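Local coordinates for protein oxidoreductase (PDB 1ZH8) that binds NADP in a Rossmann-fold domain and probably catalyses NADP-dependent oxidation or reduction of a still unassigned substrate, as a member of the GFO/IDH/MocA family, at residues G194-G199 with I250-K255; E215-V220 with V327-N332; D232-I237 with G246-S251; D319-E324 with V334-L339. One frame throughout, in Å; residues are numbered along the deposited sequence.

Contact 1: G194-G199 with I250-K255. With EDO (1,2-ethanediol), chain F.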
# COMPACT_ATOMS: atom_id res chain seq x y z
N GLY A 194 0.69 -6.53 19.92
CA GLY A 194 -0.53 -7.30 20.15
C GLY A 194 -0.83 -8.22 18.97
O GLY A 194 -0.01 -9.05 18.61
N PHE A 195 -2.00 -8.05 18.36
CA PHE A 195 -2.40 -8.92 17.26
C PHE A 195 -1.50 -8.75 16.06
O PHE A 195 -1.45 -9.63 15.21
CB PHE A 195 -3.85 -8.70 16.84
CG PHE A 195 -4.81 -9.47 17.66
CD1 PHE A 195 -5.07 -10.81 17.37
CD2 PHE A 195 -5.46 -8.88 18.74
CE1 PHE A 195 -5.97 -11.55 18.14
CE2 PHE A 195 -6.37 -9.61 19.53
CZ PHE A 195 -6.62 -10.95 19.23
N LEU A 196 -0.81 -7.62 15.97
CA LEU A 196 0.10 -7.41 14.87
C LEU A 196 1.23 -8.44 14.84
O LEU A 196 1.59 -8.92 13.74
CB LEU A 196 0.64 -5.98 14.84
CG LEU A 196 -0.43 -4.87 14.76
CD1 LEU A 196 0.25 -3.50 14.68
CD2 LEU A 196 -1.40 -5.10 13.59
N SER A 197 1.77 -8.82 15.99
CA SER A 197 2.76 -9.90 16.02
C SER A 197 2.11 -11.27 15.94
O SER A 197 2.61 -12.17 15.26
CB SER A 197 3.57 -9.86 17.31
OG SER A 197 4.60 -8.91 17.23
N ASP A 198 1.01 -11.43 16.65
CA ASP A 198 0.32 -12.70 16.75
C ASP A 198 0.02 -13.27 15.35
O ASP A 198 0.44 -14.39 15.05
CB ASP A 198 -0.94 -12.54 17.63
CG ASP A 198 -1.76 -13.80 17.73
OD1 ASP A 198 -1.24 -14.91 17.49
OD2 ASP A 198 -2.96 -13.68 18.06
N GLY A 199 -0.65 -12.49 14.51
CA GLY A 199 -0.92 -12.91 13.15
C GLY A 199 0.12 -12.44 12.15
O GLY A 199 0.24 -13.01 11.08
N ILE A 250 -3.09 -4.51 7.11
CA ILE A 250 -4.02 -5.41 7.76
C ILE A 250 -4.80 -4.72 8.86
O ILE A 250 -4.26 -3.87 9.57
CB ILE A 250 -3.31 -6.66 8.32
CG1 ILE A 250 -4.31 -7.67 8.92
CG2 ILE A 250 -2.25 -6.26 9.35
CD1 ILE A 250 -3.71 -9.07 9.14
N SER A 251 -6.08 -5.07 8.96
CA SER A 251 -6.92 -4.69 10.09
C SER A 251 -7.44 -5.96 10.69
O SER A 251 -8.06 -6.76 10.02
CB SER A 251 -8.10 -3.84 9.64
OG SER A 251 -8.95 -3.57 10.74
N TYR A 252 -7.19 -6.17 11.97
CA TYR A 252 -7.76 -7.34 12.60
C TYR A 252 -9.24 -7.16 12.92
O TYR A 252 -9.94 -8.16 13.12
CB TYR A 252 -6.95 -7.72 13.81
CG TYR A 252 -5.66 -8.37 13.42
CD1 TYR A 252 -4.55 -7.59 13.08
CD2 TYR A 252 -5.53 -9.76 13.39
CE1 TYR A 252 -3.34 -8.19 12.70
CE2 TYR A 252 -4.34 -10.36 13.01
CZ TYR A 252 -3.25 -9.57 12.67
OH TYR A 252 -2.06 -10.16 12.31
N SER A 253 -9.74 -5.93 12.92
CA SER A 253 -11.11 -5.67 13.39
C SER A 253 -12.12 -5.33 12.28
O SER A 253 -13.30 -5.60 12.43
CB SER A 253 -11.10 -4.60 14.48
OG SER A 253 -12.10 -3.63 14.29
N LEU A 254 -11.65 -4.78 11.16
CA LEU A 254 -12.54 -4.41 10.06
C LEU A 254 -12.65 -5.46 8.95
O LEU A 254 -11.74 -6.27 8.78
CB LEU A 254 -12.12 -3.05 9.50
CG LEU A 254 -12.11 -1.90 10.52
CD1 LEU A 254 -11.38 -0.70 9.95
CD2 LEU A 254 -13.52 -1.52 10.96
N LYS A 255 -13.77 -5.41 8.22
CA LYS A 255 -14.13 -6.36 7.16
C LYS A 255 -13.75 -5.90 5.77
O LYS A 255 -13.74 -4.69 5.46
CB LYS A 255 -15.64 -6.60 7.17
CG LYS A 255 -16.14 -7.69 8.10
CD LYS A 255 -17.67 -7.82 8.05
CE LYS A 255 -18.18 -8.90 9.01
NZ LYS A 255 -19.57 -9.36 8.68
C1 EDO F . -16.84 -2.37 8.21
O1 EDO F . -16.23 -3.52 8.81
C2 EDO F . -15.90 -1.69 7.21
O2 EDO F . -15.37 -2.64 6.28
O HOH W 1 -0.28 -8.35 11.69

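Contact 2: E215-V220 with V327-N332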
# COMPACT_ATOMS: atom_id res chain seq x y z
N GLU A 215 14.73 -5.54 3.43
CA GLU A 215 15.78 -4.59 3.81
C GLU A 215 15.30 -3.50 4.76
O GLU A 215 15.91 -3.26 5.79
CB GLU A 215 16.42 -3.96 2.59
CG GLU A 215 17.59 -3.04 2.93
CD GLU A 215 18.17 -2.30 1.73
OE1 GLU A 215 18.75 -2.97 0.87
OE2 GLU A 215 18.06 -1.06 1.67
N TRP A 216 14.23 -2.81 4.39
CA TRP A 216 13.73 -1.73 5.21
C TRP A 216 12.22 -1.67 5.11
O TRP A 216 11.65 -2.08 4.09
CB TRP A 216 14.36 -0.38 4.81
CG TRP A 216 14.02 0.07 3.42
CD1 TRP A 216 14.80 -0.06 2.30
CD2 TRP A 216 12.82 0.75 2.98
NE1 TRP A 216 14.17 0.48 1.21
CE2 TRP A 216 12.94 0.97 1.59
CE3 TRP A 216 11.65 1.18 3.63
CZ2 TRP A 216 11.94 1.60 0.84
CZ3 TRP A 216 10.65 1.80 2.87
CH2 TRP A 216 10.81 2.01 1.50
N ILE A 217 11.60 -1.15 6.16
CA ILE A 217 10.17 -0.93 6.20
C ILE A 217 9.91 0.47 6.70
O ILE A 217 10.76 1.08 7.35
CB ILE A 217 9.48 -1.90 7.15
CG1 ILE A 217 10.03 -1.74 8.57
CG2 ILE A 217 9.73 -3.31 6.73
CD1 ILE A 217 9.38 -0.64 9.39
N SER A 218 8.70 0.95 6.42
CA SER A 218 8.20 2.21 6.94
C SER A 218 6.72 1.92 7.15
O SER A 218 6.05 1.49 6.23
CB SER A 218 8.42 3.31 5.90
OG SER A 218 7.75 4.52 6.23
N ALA A 219 6.19 2.11 8.35
CA ALA A 219 4.84 1.63 8.62
C ALA A 219 4.12 2.48 9.64
O ALA A 219 4.74 3.15 10.46
CB ALA A 219 4.89 0.17 9.10
N VAL A 220 2.80 2.42 9.60
CA VAL A 220 1.99 3.11 10.61
C VAL A 220 1.02 2.11 11.26
O VAL A 220 0.24 1.44 10.58
CB VAL A 220 1.29 4.37 10.01
CG1 VAL A 220 0.53 4.01 8.77
CG2 VAL A 220 0.37 5.04 11.01
N VAL A 327 5.91 -1.90 13.92
CA VAL A 327 5.31 -1.38 15.14
C VAL A 327 6.02 -0.13 15.59
O VAL A 327 5.38 0.85 15.98
CB VAL A 327 5.29 -2.44 16.28
CG1 VAL A 327 4.97 -1.81 17.63
CG2 VAL A 327 4.28 -3.52 15.98
N ARG A 328 7.35 -0.14 15.52
CA ARG A 328 8.08 1.01 16.01
C ARG A 328 8.40 2.08 14.97
O ARG A 328 8.83 3.20 15.33
CB ARG A 328 9.29 0.58 16.84
CG ARG A 328 10.48 0.04 16.09
CD ARG A 328 11.34 -0.76 17.07
NE ARG A 328 12.77 -0.59 16.82
CZ ARG A 328 13.73 -1.32 17.38
NH1 ARG A 328 13.43 -2.31 18.24
NH2 ARG A 328 15.00 -1.07 17.07
N SER A 329 8.15 1.78 13.69
CA SER A 329 8.42 2.74 12.61
C SER A 329 7.77 4.11 12.78
O SER A 329 8.41 5.12 12.56
CB SER A 329 8.04 2.18 11.24
OG SER A 329 8.06 3.23 10.26
N ALA A 330 6.49 4.15 13.14
CA ALA A 330 5.74 5.41 13.16
C ALA A 330 5.99 6.20 11.87
O ALA A 330 6.07 7.44 11.87
CB ALA A 330 6.10 6.26 14.39
N GLY A 331 6.13 5.45 10.77
CA GLY A 331 6.33 6.03 9.45
C GLY A 331 7.77 6.31 9.11
O GLY A 331 8.08 6.70 7.99
N ASN A 332 8.66 6.13 10.08
CA ASN A 332 10.08 6.29 9.82
C ASN A 332 10.69 5.03 9.22
O ASN A 332 10.24 3.90 9.47
CB ASN A 332 10.81 6.67 11.11
CG ASN A 332 10.49 8.08 11.55
OD1 ASN A 332 10.82 9.05 10.88
ND2 ASN A 332 9.82 8.20 12.69

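Contact 3: D232-I237 with G246-S251. With NA (sodium ion), chain C.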
# COMPACT_ATOMS: atom_id res chain seq x y z
N ASP A 232 -4.00 -3.13 16.29
CA ASP A 232 -4.81 -4.04 15.49
C ASP A 232 -4.92 -3.62 14.03
O ASP A 232 -5.58 -4.28 13.24
CB ASP A 232 -6.20 -4.20 16.13
CG ASP A 232 -6.87 -2.86 16.39
OD1 ASP A 232 -6.93 -2.02 15.48
OD2 ASP A 232 -7.37 -2.65 17.51
N PHE A 233 -4.27 -2.51 13.69
CA PHE A 233 -4.20 -2.04 12.33
C PHE A 233 -2.77 -1.70 11.96
O PHE A 233 -2.03 -1.12 12.74
CB PHE A 233 -5.11 -0.83 12.11
CG PHE A 233 -5.02 -0.25 10.73
CD1 PHE A 233 -4.07 0.72 10.43
CD2 PHE A 233 -5.86 -0.69 9.72
CE1 PHE A 233 -3.97 1.26 9.16
CE2 PHE A 233 -5.76 -0.16 8.44
CZ PHE A 233 -4.81 0.82 8.16
N LEU A 234 -2.35 -2.08 10.76
CA LEU A 234 -1.00 -1.80 10.32
C LEU A 234 -1.01 -1.55 8.82
O LEU A 234 -1.64 -2.29 8.08
CB LEU A 234 -0.09 -2.97 10.67
CG LEU A 234 1.34 -2.86 10.16
CD1 LEU A 234 1.99 -1.69 10.89
CD2 LEU A 234 2.13 -4.12 10.38
N SER A 235 -0.35 -0.47 8.37
CA SER A 235 -0.08 -0.28 6.94
C SER A 235 1.40 0.02 6.74
O SER A 235 1.99 0.85 7.46
CB SER A 235 -0.93 0.84 6.37
OG SER A 235 -0.96 0.77 4.96
N SER A 236 2.01 -0.63 5.75
CA SER A 236 3.45 -0.58 5.57
C SER A 236 3.90 -0.59 4.12
O SER A 236 3.25 -1.18 3.26
CB SER A 236 4.09 -1.78 6.27
OG SER A 236 3.70 -2.97 5.63
N ILE A 237 5.03 0.07 3.85
CA ILE A 237 5.79 -0.18 2.63
C ILE A 237 7.15 -0.68 3.02
O ILE A 237 7.68 -0.37 4.09
CB ILE A 237 6.01 1.06 1.75
CG1 ILE A 237 6.30 2.27 2.61
CG2 ILE A 237 4.80 1.33 0.86
CD1 ILE A 237 6.86 3.40 1.82
N GLY A 246 7.14 -3.77 -1.55
CA GLY A 246 5.99 -4.40 -0.93
C GLY A 246 5.07 -3.40 -0.25
O GLY A 246 5.53 -2.36 0.24
N ASN A 247 3.78 -3.72 -0.25
CA ASN A 247 2.78 -3.06 0.61
C ASN A 247 2.07 -4.13 1.41
O ASN A 247 1.54 -5.09 0.86
CB ASN A 247 1.72 -2.30 -0.20
CG ASN A 247 2.23 -1.01 -0.83
OD1 ASN A 247 3.44 -0.72 -0.83
ND2 ASN A 247 1.31 -0.21 -1.37
N TYR A 248 2.02 -3.97 2.71
CA TYR A 248 1.32 -4.94 3.54
C TYR A 248 0.46 -4.13 4.48
O TYR A 248 1.01 -3.32 5.25
CB TYR A 248 2.33 -5.82 4.29
CG TYR A 248 1.78 -6.56 5.50
CD1 TYR A 248 0.85 -7.59 5.36
CD2 TYR A 248 2.23 -6.24 6.78
CE1 TYR A 248 0.36 -8.26 6.46
CE2 TYR A 248 1.76 -6.93 7.90
CZ TYR A 248 0.83 -7.93 7.74
OH TYR A 248 0.37 -8.61 8.84
N THR A 249 -0.86 -4.32 4.37
CA THR A 249 -1.86 -3.61 5.20
C THR A 249 -2.83 -4.63 5.81
O THR A 249 -3.32 -5.53 5.12
CB THR A 249 -2.67 -2.61 4.36
OG1 THR A 249 -1.80 -1.60 3.88
CG2 THR A 249 -3.74 -1.96 5.17
N ILE A 250 -3.09 -4.51 7.11
CA ILE A 250 -4.02 -5.41 7.76
C ILE A 250 -4.80 -4.72 8.86
O ILE A 250 -4.26 -3.87 9.57
CB ILE A 250 -3.31 -6.66 8.32
CG1 ILE A 250 -4.31 -7.67 8.92
CG2 ILE A 250 -2.25 -6.26 9.35
CD1 ILE A 250 -3.71 -9.07 9.14
N SER A 251 -6.08 -5.07 8.96
CA SER A 251 -6.92 -4.69 10.09
C SER A 251 -7.44 -5.96 10.69
O SER A 251 -8.06 -6.76 10.02
CB SER A 251 -8.10 -3.84 9.64
OG SER A 251 -8.95 -3.57 10.74
NA NA C . -6.92 -2.70 20.04
O HOH W 2 -8.36 -2.82 13.44

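Contact 4: D319-E324 with V334-L339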
# COMPACT_ATOMS: atom_id res chain seq x y z
N ASP A 319 10.92 -13.27 11.09
CA ASP A 319 9.52 -12.93 10.94
C ASP A 319 9.12 -11.87 11.97
O ASP A 319 8.45 -10.87 11.64
CB ASP A 319 8.61 -14.14 11.12
CG ASP A 319 8.88 -15.26 10.13
OD1 ASP A 319 9.31 -14.98 8.99
OD2 ASP A 319 8.65 -16.42 10.52
N LEU A 320 9.55 -12.08 13.21
CA LEU A 320 9.15 -11.21 14.28
C LEU A 320 9.76 -9.83 14.06
O LEU A 320 9.07 -8.83 14.16
CB LEU A 320 9.53 -11.82 15.64
CG LEU A 320 9.11 -11.07 16.89
CD1 LEU A 320 7.63 -10.73 16.88
CD2 LEU A 320 9.41 -11.91 18.10
N ALA A 321 11.05 -9.78 13.70
CA ALA A 321 11.76 -8.54 13.37
C ALA A 321 11.04 -7.63 12.35
O ALA A 321 10.98 -6.41 12.54
CB ALA A 321 13.18 -8.84 12.90
N PHE A 322 10.50 -8.22 11.29
CA PHE A 322 9.69 -7.47 10.33
C PHE A 322 8.54 -6.75 11.04
O PHE A 322 8.37 -5.54 10.88
CB PHE A 322 9.15 -8.39 9.21
CG PHE A 322 8.15 -7.70 8.31
CD1 PHE A 322 8.57 -6.99 7.19
CD2 PHE A 322 6.79 -7.76 8.59
CE1 PHE A 322 7.66 -6.35 6.35
CE2 PHE A 322 5.86 -7.11 7.76
CZ PHE A 322 6.30 -6.41 6.64
N ILE A 323 7.76 -7.48 11.84
CA ILE A 323 6.64 -6.88 12.55
C ILE A 323 7.11 -5.88 13.60
O ILE A 323 6.60 -4.76 13.66
CB ILE A 323 5.72 -7.95 13.19
CG1 ILE A 323 5.13 -8.86 12.11
CG2 ILE A 323 4.60 -7.29 13.99
CD1 ILE A 323 4.28 -8.13 11.13
N GLU A 324 8.09 -6.26 14.41
CA GLU A 324 8.59 -5.32 15.41
C GLU A 324 9.07 -3.99 14.77
O GLU A 324 8.82 -2.92 15.30
CB GLU A 324 9.66 -5.95 16.29
CG GLU A 324 10.12 -5.03 17.43
CD GLU A 324 10.89 -5.76 18.53
OE1 GLU A 324 10.71 -6.99 18.71
OE2 GLU A 324 11.67 -5.08 19.21
N VAL A 334 12.86 1.99 8.84
CA VAL A 334 13.60 1.13 9.74
C VAL A 334 14.27 0.03 8.93
O VAL A 334 13.61 -0.69 8.19
CB VAL A 334 12.69 0.47 10.80
CG1 VAL A 334 13.52 -0.43 11.73
CG2 VAL A 334 11.90 1.53 11.58
N PHE A 335 15.59 -0.07 9.06
CA PHE A 335 16.35 -1.15 8.44
C PHE A 335 16.26 -2.37 9.35
O PHE A 335 16.77 -2.37 10.49
CB PHE A 335 17.80 -0.72 8.23
CG PHE A 335 17.98 0.31 7.14
CD1 PHE A 335 18.17 -0.08 5.82
CD2 PHE A 335 17.96 1.67 7.44
CE1 PHE A 335 18.34 0.86 4.82
CE2 PHE A 335 18.12 2.63 6.42
CZ PHE A 335 18.32 2.21 5.10
N VAL A 336 15.62 -3.42 8.85
CA VAL A 336 15.31 -4.61 9.63
C VAL A 336 16.53 -5.27 10.26
O VAL A 336 16.49 -5.67 11.42
CB VAL A 336 14.51 -5.64 8.81
CG1 VAL A 336 14.17 -6.85 9.68
CG2 VAL A 336 13.23 -5.00 8.29
N SER A 337 17.62 -5.38 9.51
CA SER A 337 18.89 -5.84 10.08
C SER A 337 19.25 -5.26 11.45
O SER A 337 19.78 -5.98 12.28
CB SER A 337 20.03 -5.57 9.13
OG SER A 337 20.07 -6.60 8.17
N SER A 338 18.96 -3.97 11.69
CA SER A 338 19.40 -3.29 12.91
C SER A 338 18.75 -3.85 14.17
O SER A 338 19.20 -3.57 15.28
CB SER A 338 19.16 -1.77 12.83
OG SER A 338 17.77 -1.47 12.88
N LEU A 339 17.69 -4.64 13.99
CA LEU A 339 17.01 -5.27 15.10
C LEU A 339 17.64 -6.62 15.39
O LEU A 339 17.49 -7.16 16.49
CB LEU A 339 15.52 -5.46 14.80
CG LEU A 339 14.52 -4.34 15.11
CD1 LEU A 339 14.72 -3.11 14.23
CD2 LEU A 339 13.10 -4.86 14.98

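Contact 1: G194-G199 with I250-K255
Phe195, Leu196 and Gly199, in the first turn of helix 195-211, meet the ring of Tyr252, which lies just past the end of strand 245-251 in the GFO/IDH/MocA C-terminal domain. A CH-pi contact leads the meeting: Phe195 CB sits 3.9 Å from the centroid of the Tyr252 ring and only 9° off its normal, almost over its centre. The two rings meet obliquely, their planes at 37°. From Leu196 the CD2 branch comes obliquely to the same ring, 3.8 Å from Tyr252 CE1, and also brushes Ile250 CG2. The Tyr252 side chain has CG anti to its carbonyl carbon (chi1 -75°), which brings the hydroxyl to Gly199 in the helix turn. There OH lies 3.1 Å from Gly199 CA, which is at the ring edge, leaving no space for a beta carbon on that residue. A water in the ring plane links the hydroxyl to the helix, 2.6 Å from Tyr252 OH and donating to Leu196 O. In the same loop, Ser251 OG accepts from Leu254 N at 3.0 Å, an ST motif that shapes the turn. Asp198, which touches NADP, forms salt bridges with Lys113 and Arg186, while His203 of helix 195-211 packs on Ile250 and Tyr252, and Ile170 of strand 163-171 supports Ile250 from the adjoining strand.

Contact 2: E215-V220 with V327-N332
Ala219 and Ser329 bury the most surface here, followed by Gly331: the backbone of strand 214-222 is held by the turn that ends helix 313-329. Ser329 OG accepts from Ala219 N at 2.9 Å along a nearly straight bond (167°). Its hydroxyl reaches the strand because it stands opposite the serine's own amide, chi1 168°, while Ser329 CB comes within 3.6 Å of Ile217 CD1. Replacing Ser329 by alanine removes this hydroxyl, and the Ala219 amide would probably be left without its acceptor, the turn less firmly held to the strand. The carbonyl of Ala219 is taken by the turn as well, Gly331 N donating to Ala219 O at 2.7 Å. This bond is bent, and the donor stands 36° above the carbonyl plane. Ala330 and Gly331 are the central residues of a type I' beta turn closed by Asn332 N to Ser329 O, also 2.7 Å. The backbone angles of Gly331 would press a beta carbon against the preceding carbonyl oxygen, which suits glycine. Ser218 OG lies 2.8 Å from Gly331 O, but its proton is not settled on that carbonyl, since the hydroxyl also pairs with Ser218 of the second subunit, whose Gly331 packs on Ser218 and Trp216. Both backbone polar groups of one strand residue are thus satisfied by a single turn, through a side-chain acceptor for the N-H and a backbone donor for the C=O; the helix end is fixed to the sheet mainly by polar bonds, beside the dimer interface.

Contact 3: D232-I237 with G246-S251
Leu234-Ile250 is one of two hydrogen-bonded pairs, with the non-hydrogen-bonded Ser235-Thr249 between them, in the antiparallel beta hairpin of strands 233-240 and 245-251; the short segment axes run at 175° and approach to 4.7 Å. Among the backbone bonds, Leu234 N to Ile250 O (2.9 Å) and Ile250 N to Leu234 O are matched by Tyr248 N to Ser236 O; the return bond from Ser236 N to Tyr248 O is weak. Hydroxyls add two links. Ser236 OG donates to Tyr248 O at 2.7 Å, in the carbonyl plane and on a lone pair; chi1 of 66°, which sets OG between the serine's amide and carbonyl, turns it to the partner strand. A valine in place of Ser236 would probably leave Tyr248 O with little more than the weak amide bond. On the other face, Ser235 OG and Thr249 OG1 share a hydrogen bond of 2.7 Å. Apolar contacts lie on both faces: the Leu234 and Tyr248 side chains cross at about a right angle, Leu234 CD2 being 3.8 Å from Tyr248 CE2, and Ser251 CB meets Phe233 CD2 at the ring edge (3.9 Å). Asp232 OD2 binds sodium at 2.6 Å in a site completed by Asp223 and the carbonyls of Ser225, Leu228 and Gly230, while OD1 takes the Leu224 amide and a water shared with Ser251 OG. Strands 214-222 and 163-171 flank the hairpin; helix 195-211 covers the Leu234-Tyr248 face, where His203 bonds Tyr248 OH, and the second subunit covers Ser235 and Thr249 with Phe165.

Contact 4: D319-E324 with V334-L339
Phe335 O is gripped twice by one residue: Ser338 OG donates to it at 2.7 Å, approaching nearly in line with the carbonyl bond, and Ser338 N does so at 3.0 Å. Together they tie down a 3-10 turn, residues 336-339, that follows the edge strand 334-335 of the C-terminal domain sheet; Leu339 N continues the turn with a bond to Val336 O. The turn presents two apolar side chains, Val336 and Leu339, to helix 313-329, and the meeting of the two segments is made by aliphatic groups, against one another and against the helix backbone. Ala321 is the point on the helix that both reach. Val336 CG1 lies 3.9 Å from Ala321 CB and 4.2 Å from the backbone N of Phe322. This branch is trans to the valine's own amide (chi1 -178°), the position that sends it to the helix surface. The short alanine side chain is consistent with the close approach of the turn, with Ala321 and Leu339 only 6.4 Å apart between their CA atoms. Phe322 itself turns its ring elsewhere, packing edge to face on Phe238 and against Ile217 of strand 214-222, so the helix meets the sheet through Phe322 and the turn through Ala321. Glu324 also takes part: its extended chain has OE1 bonded to the amide of Val119, leaving its methylene groups for the apolar side. Leu339 passes obliquely across that chain, its CD2 methyl lodged 3.8 Å from Glu324 CB, 3.9 Å from Glu324 CG and 3.6 Å from Ala321 O.

Overall arrangement
All four contacts reach the mixed sheet of the C-terminal domain. Strands 245-251, 233-240, 214-222 and 334-335 lie side by side, so contacts 3, 2 and 4 step towards one edge, their centres about 10 Å (3 to 2) and 9 Å (2 to 4) apart. The centre of contact 1 lies about 9 Å from that of contact 3; the two share Ile250 and Ser251, and contact 1 brings in helix 195-211. Helix 313-329 serves contacts 2 and 4, and along the chain contact 3 falls between the segments of contact 2. Both helices thus pack on this sheet, contact 1 close to NADP, while contacts 2 and 3, and the Leu254 end of contact 1, touch the second subunit.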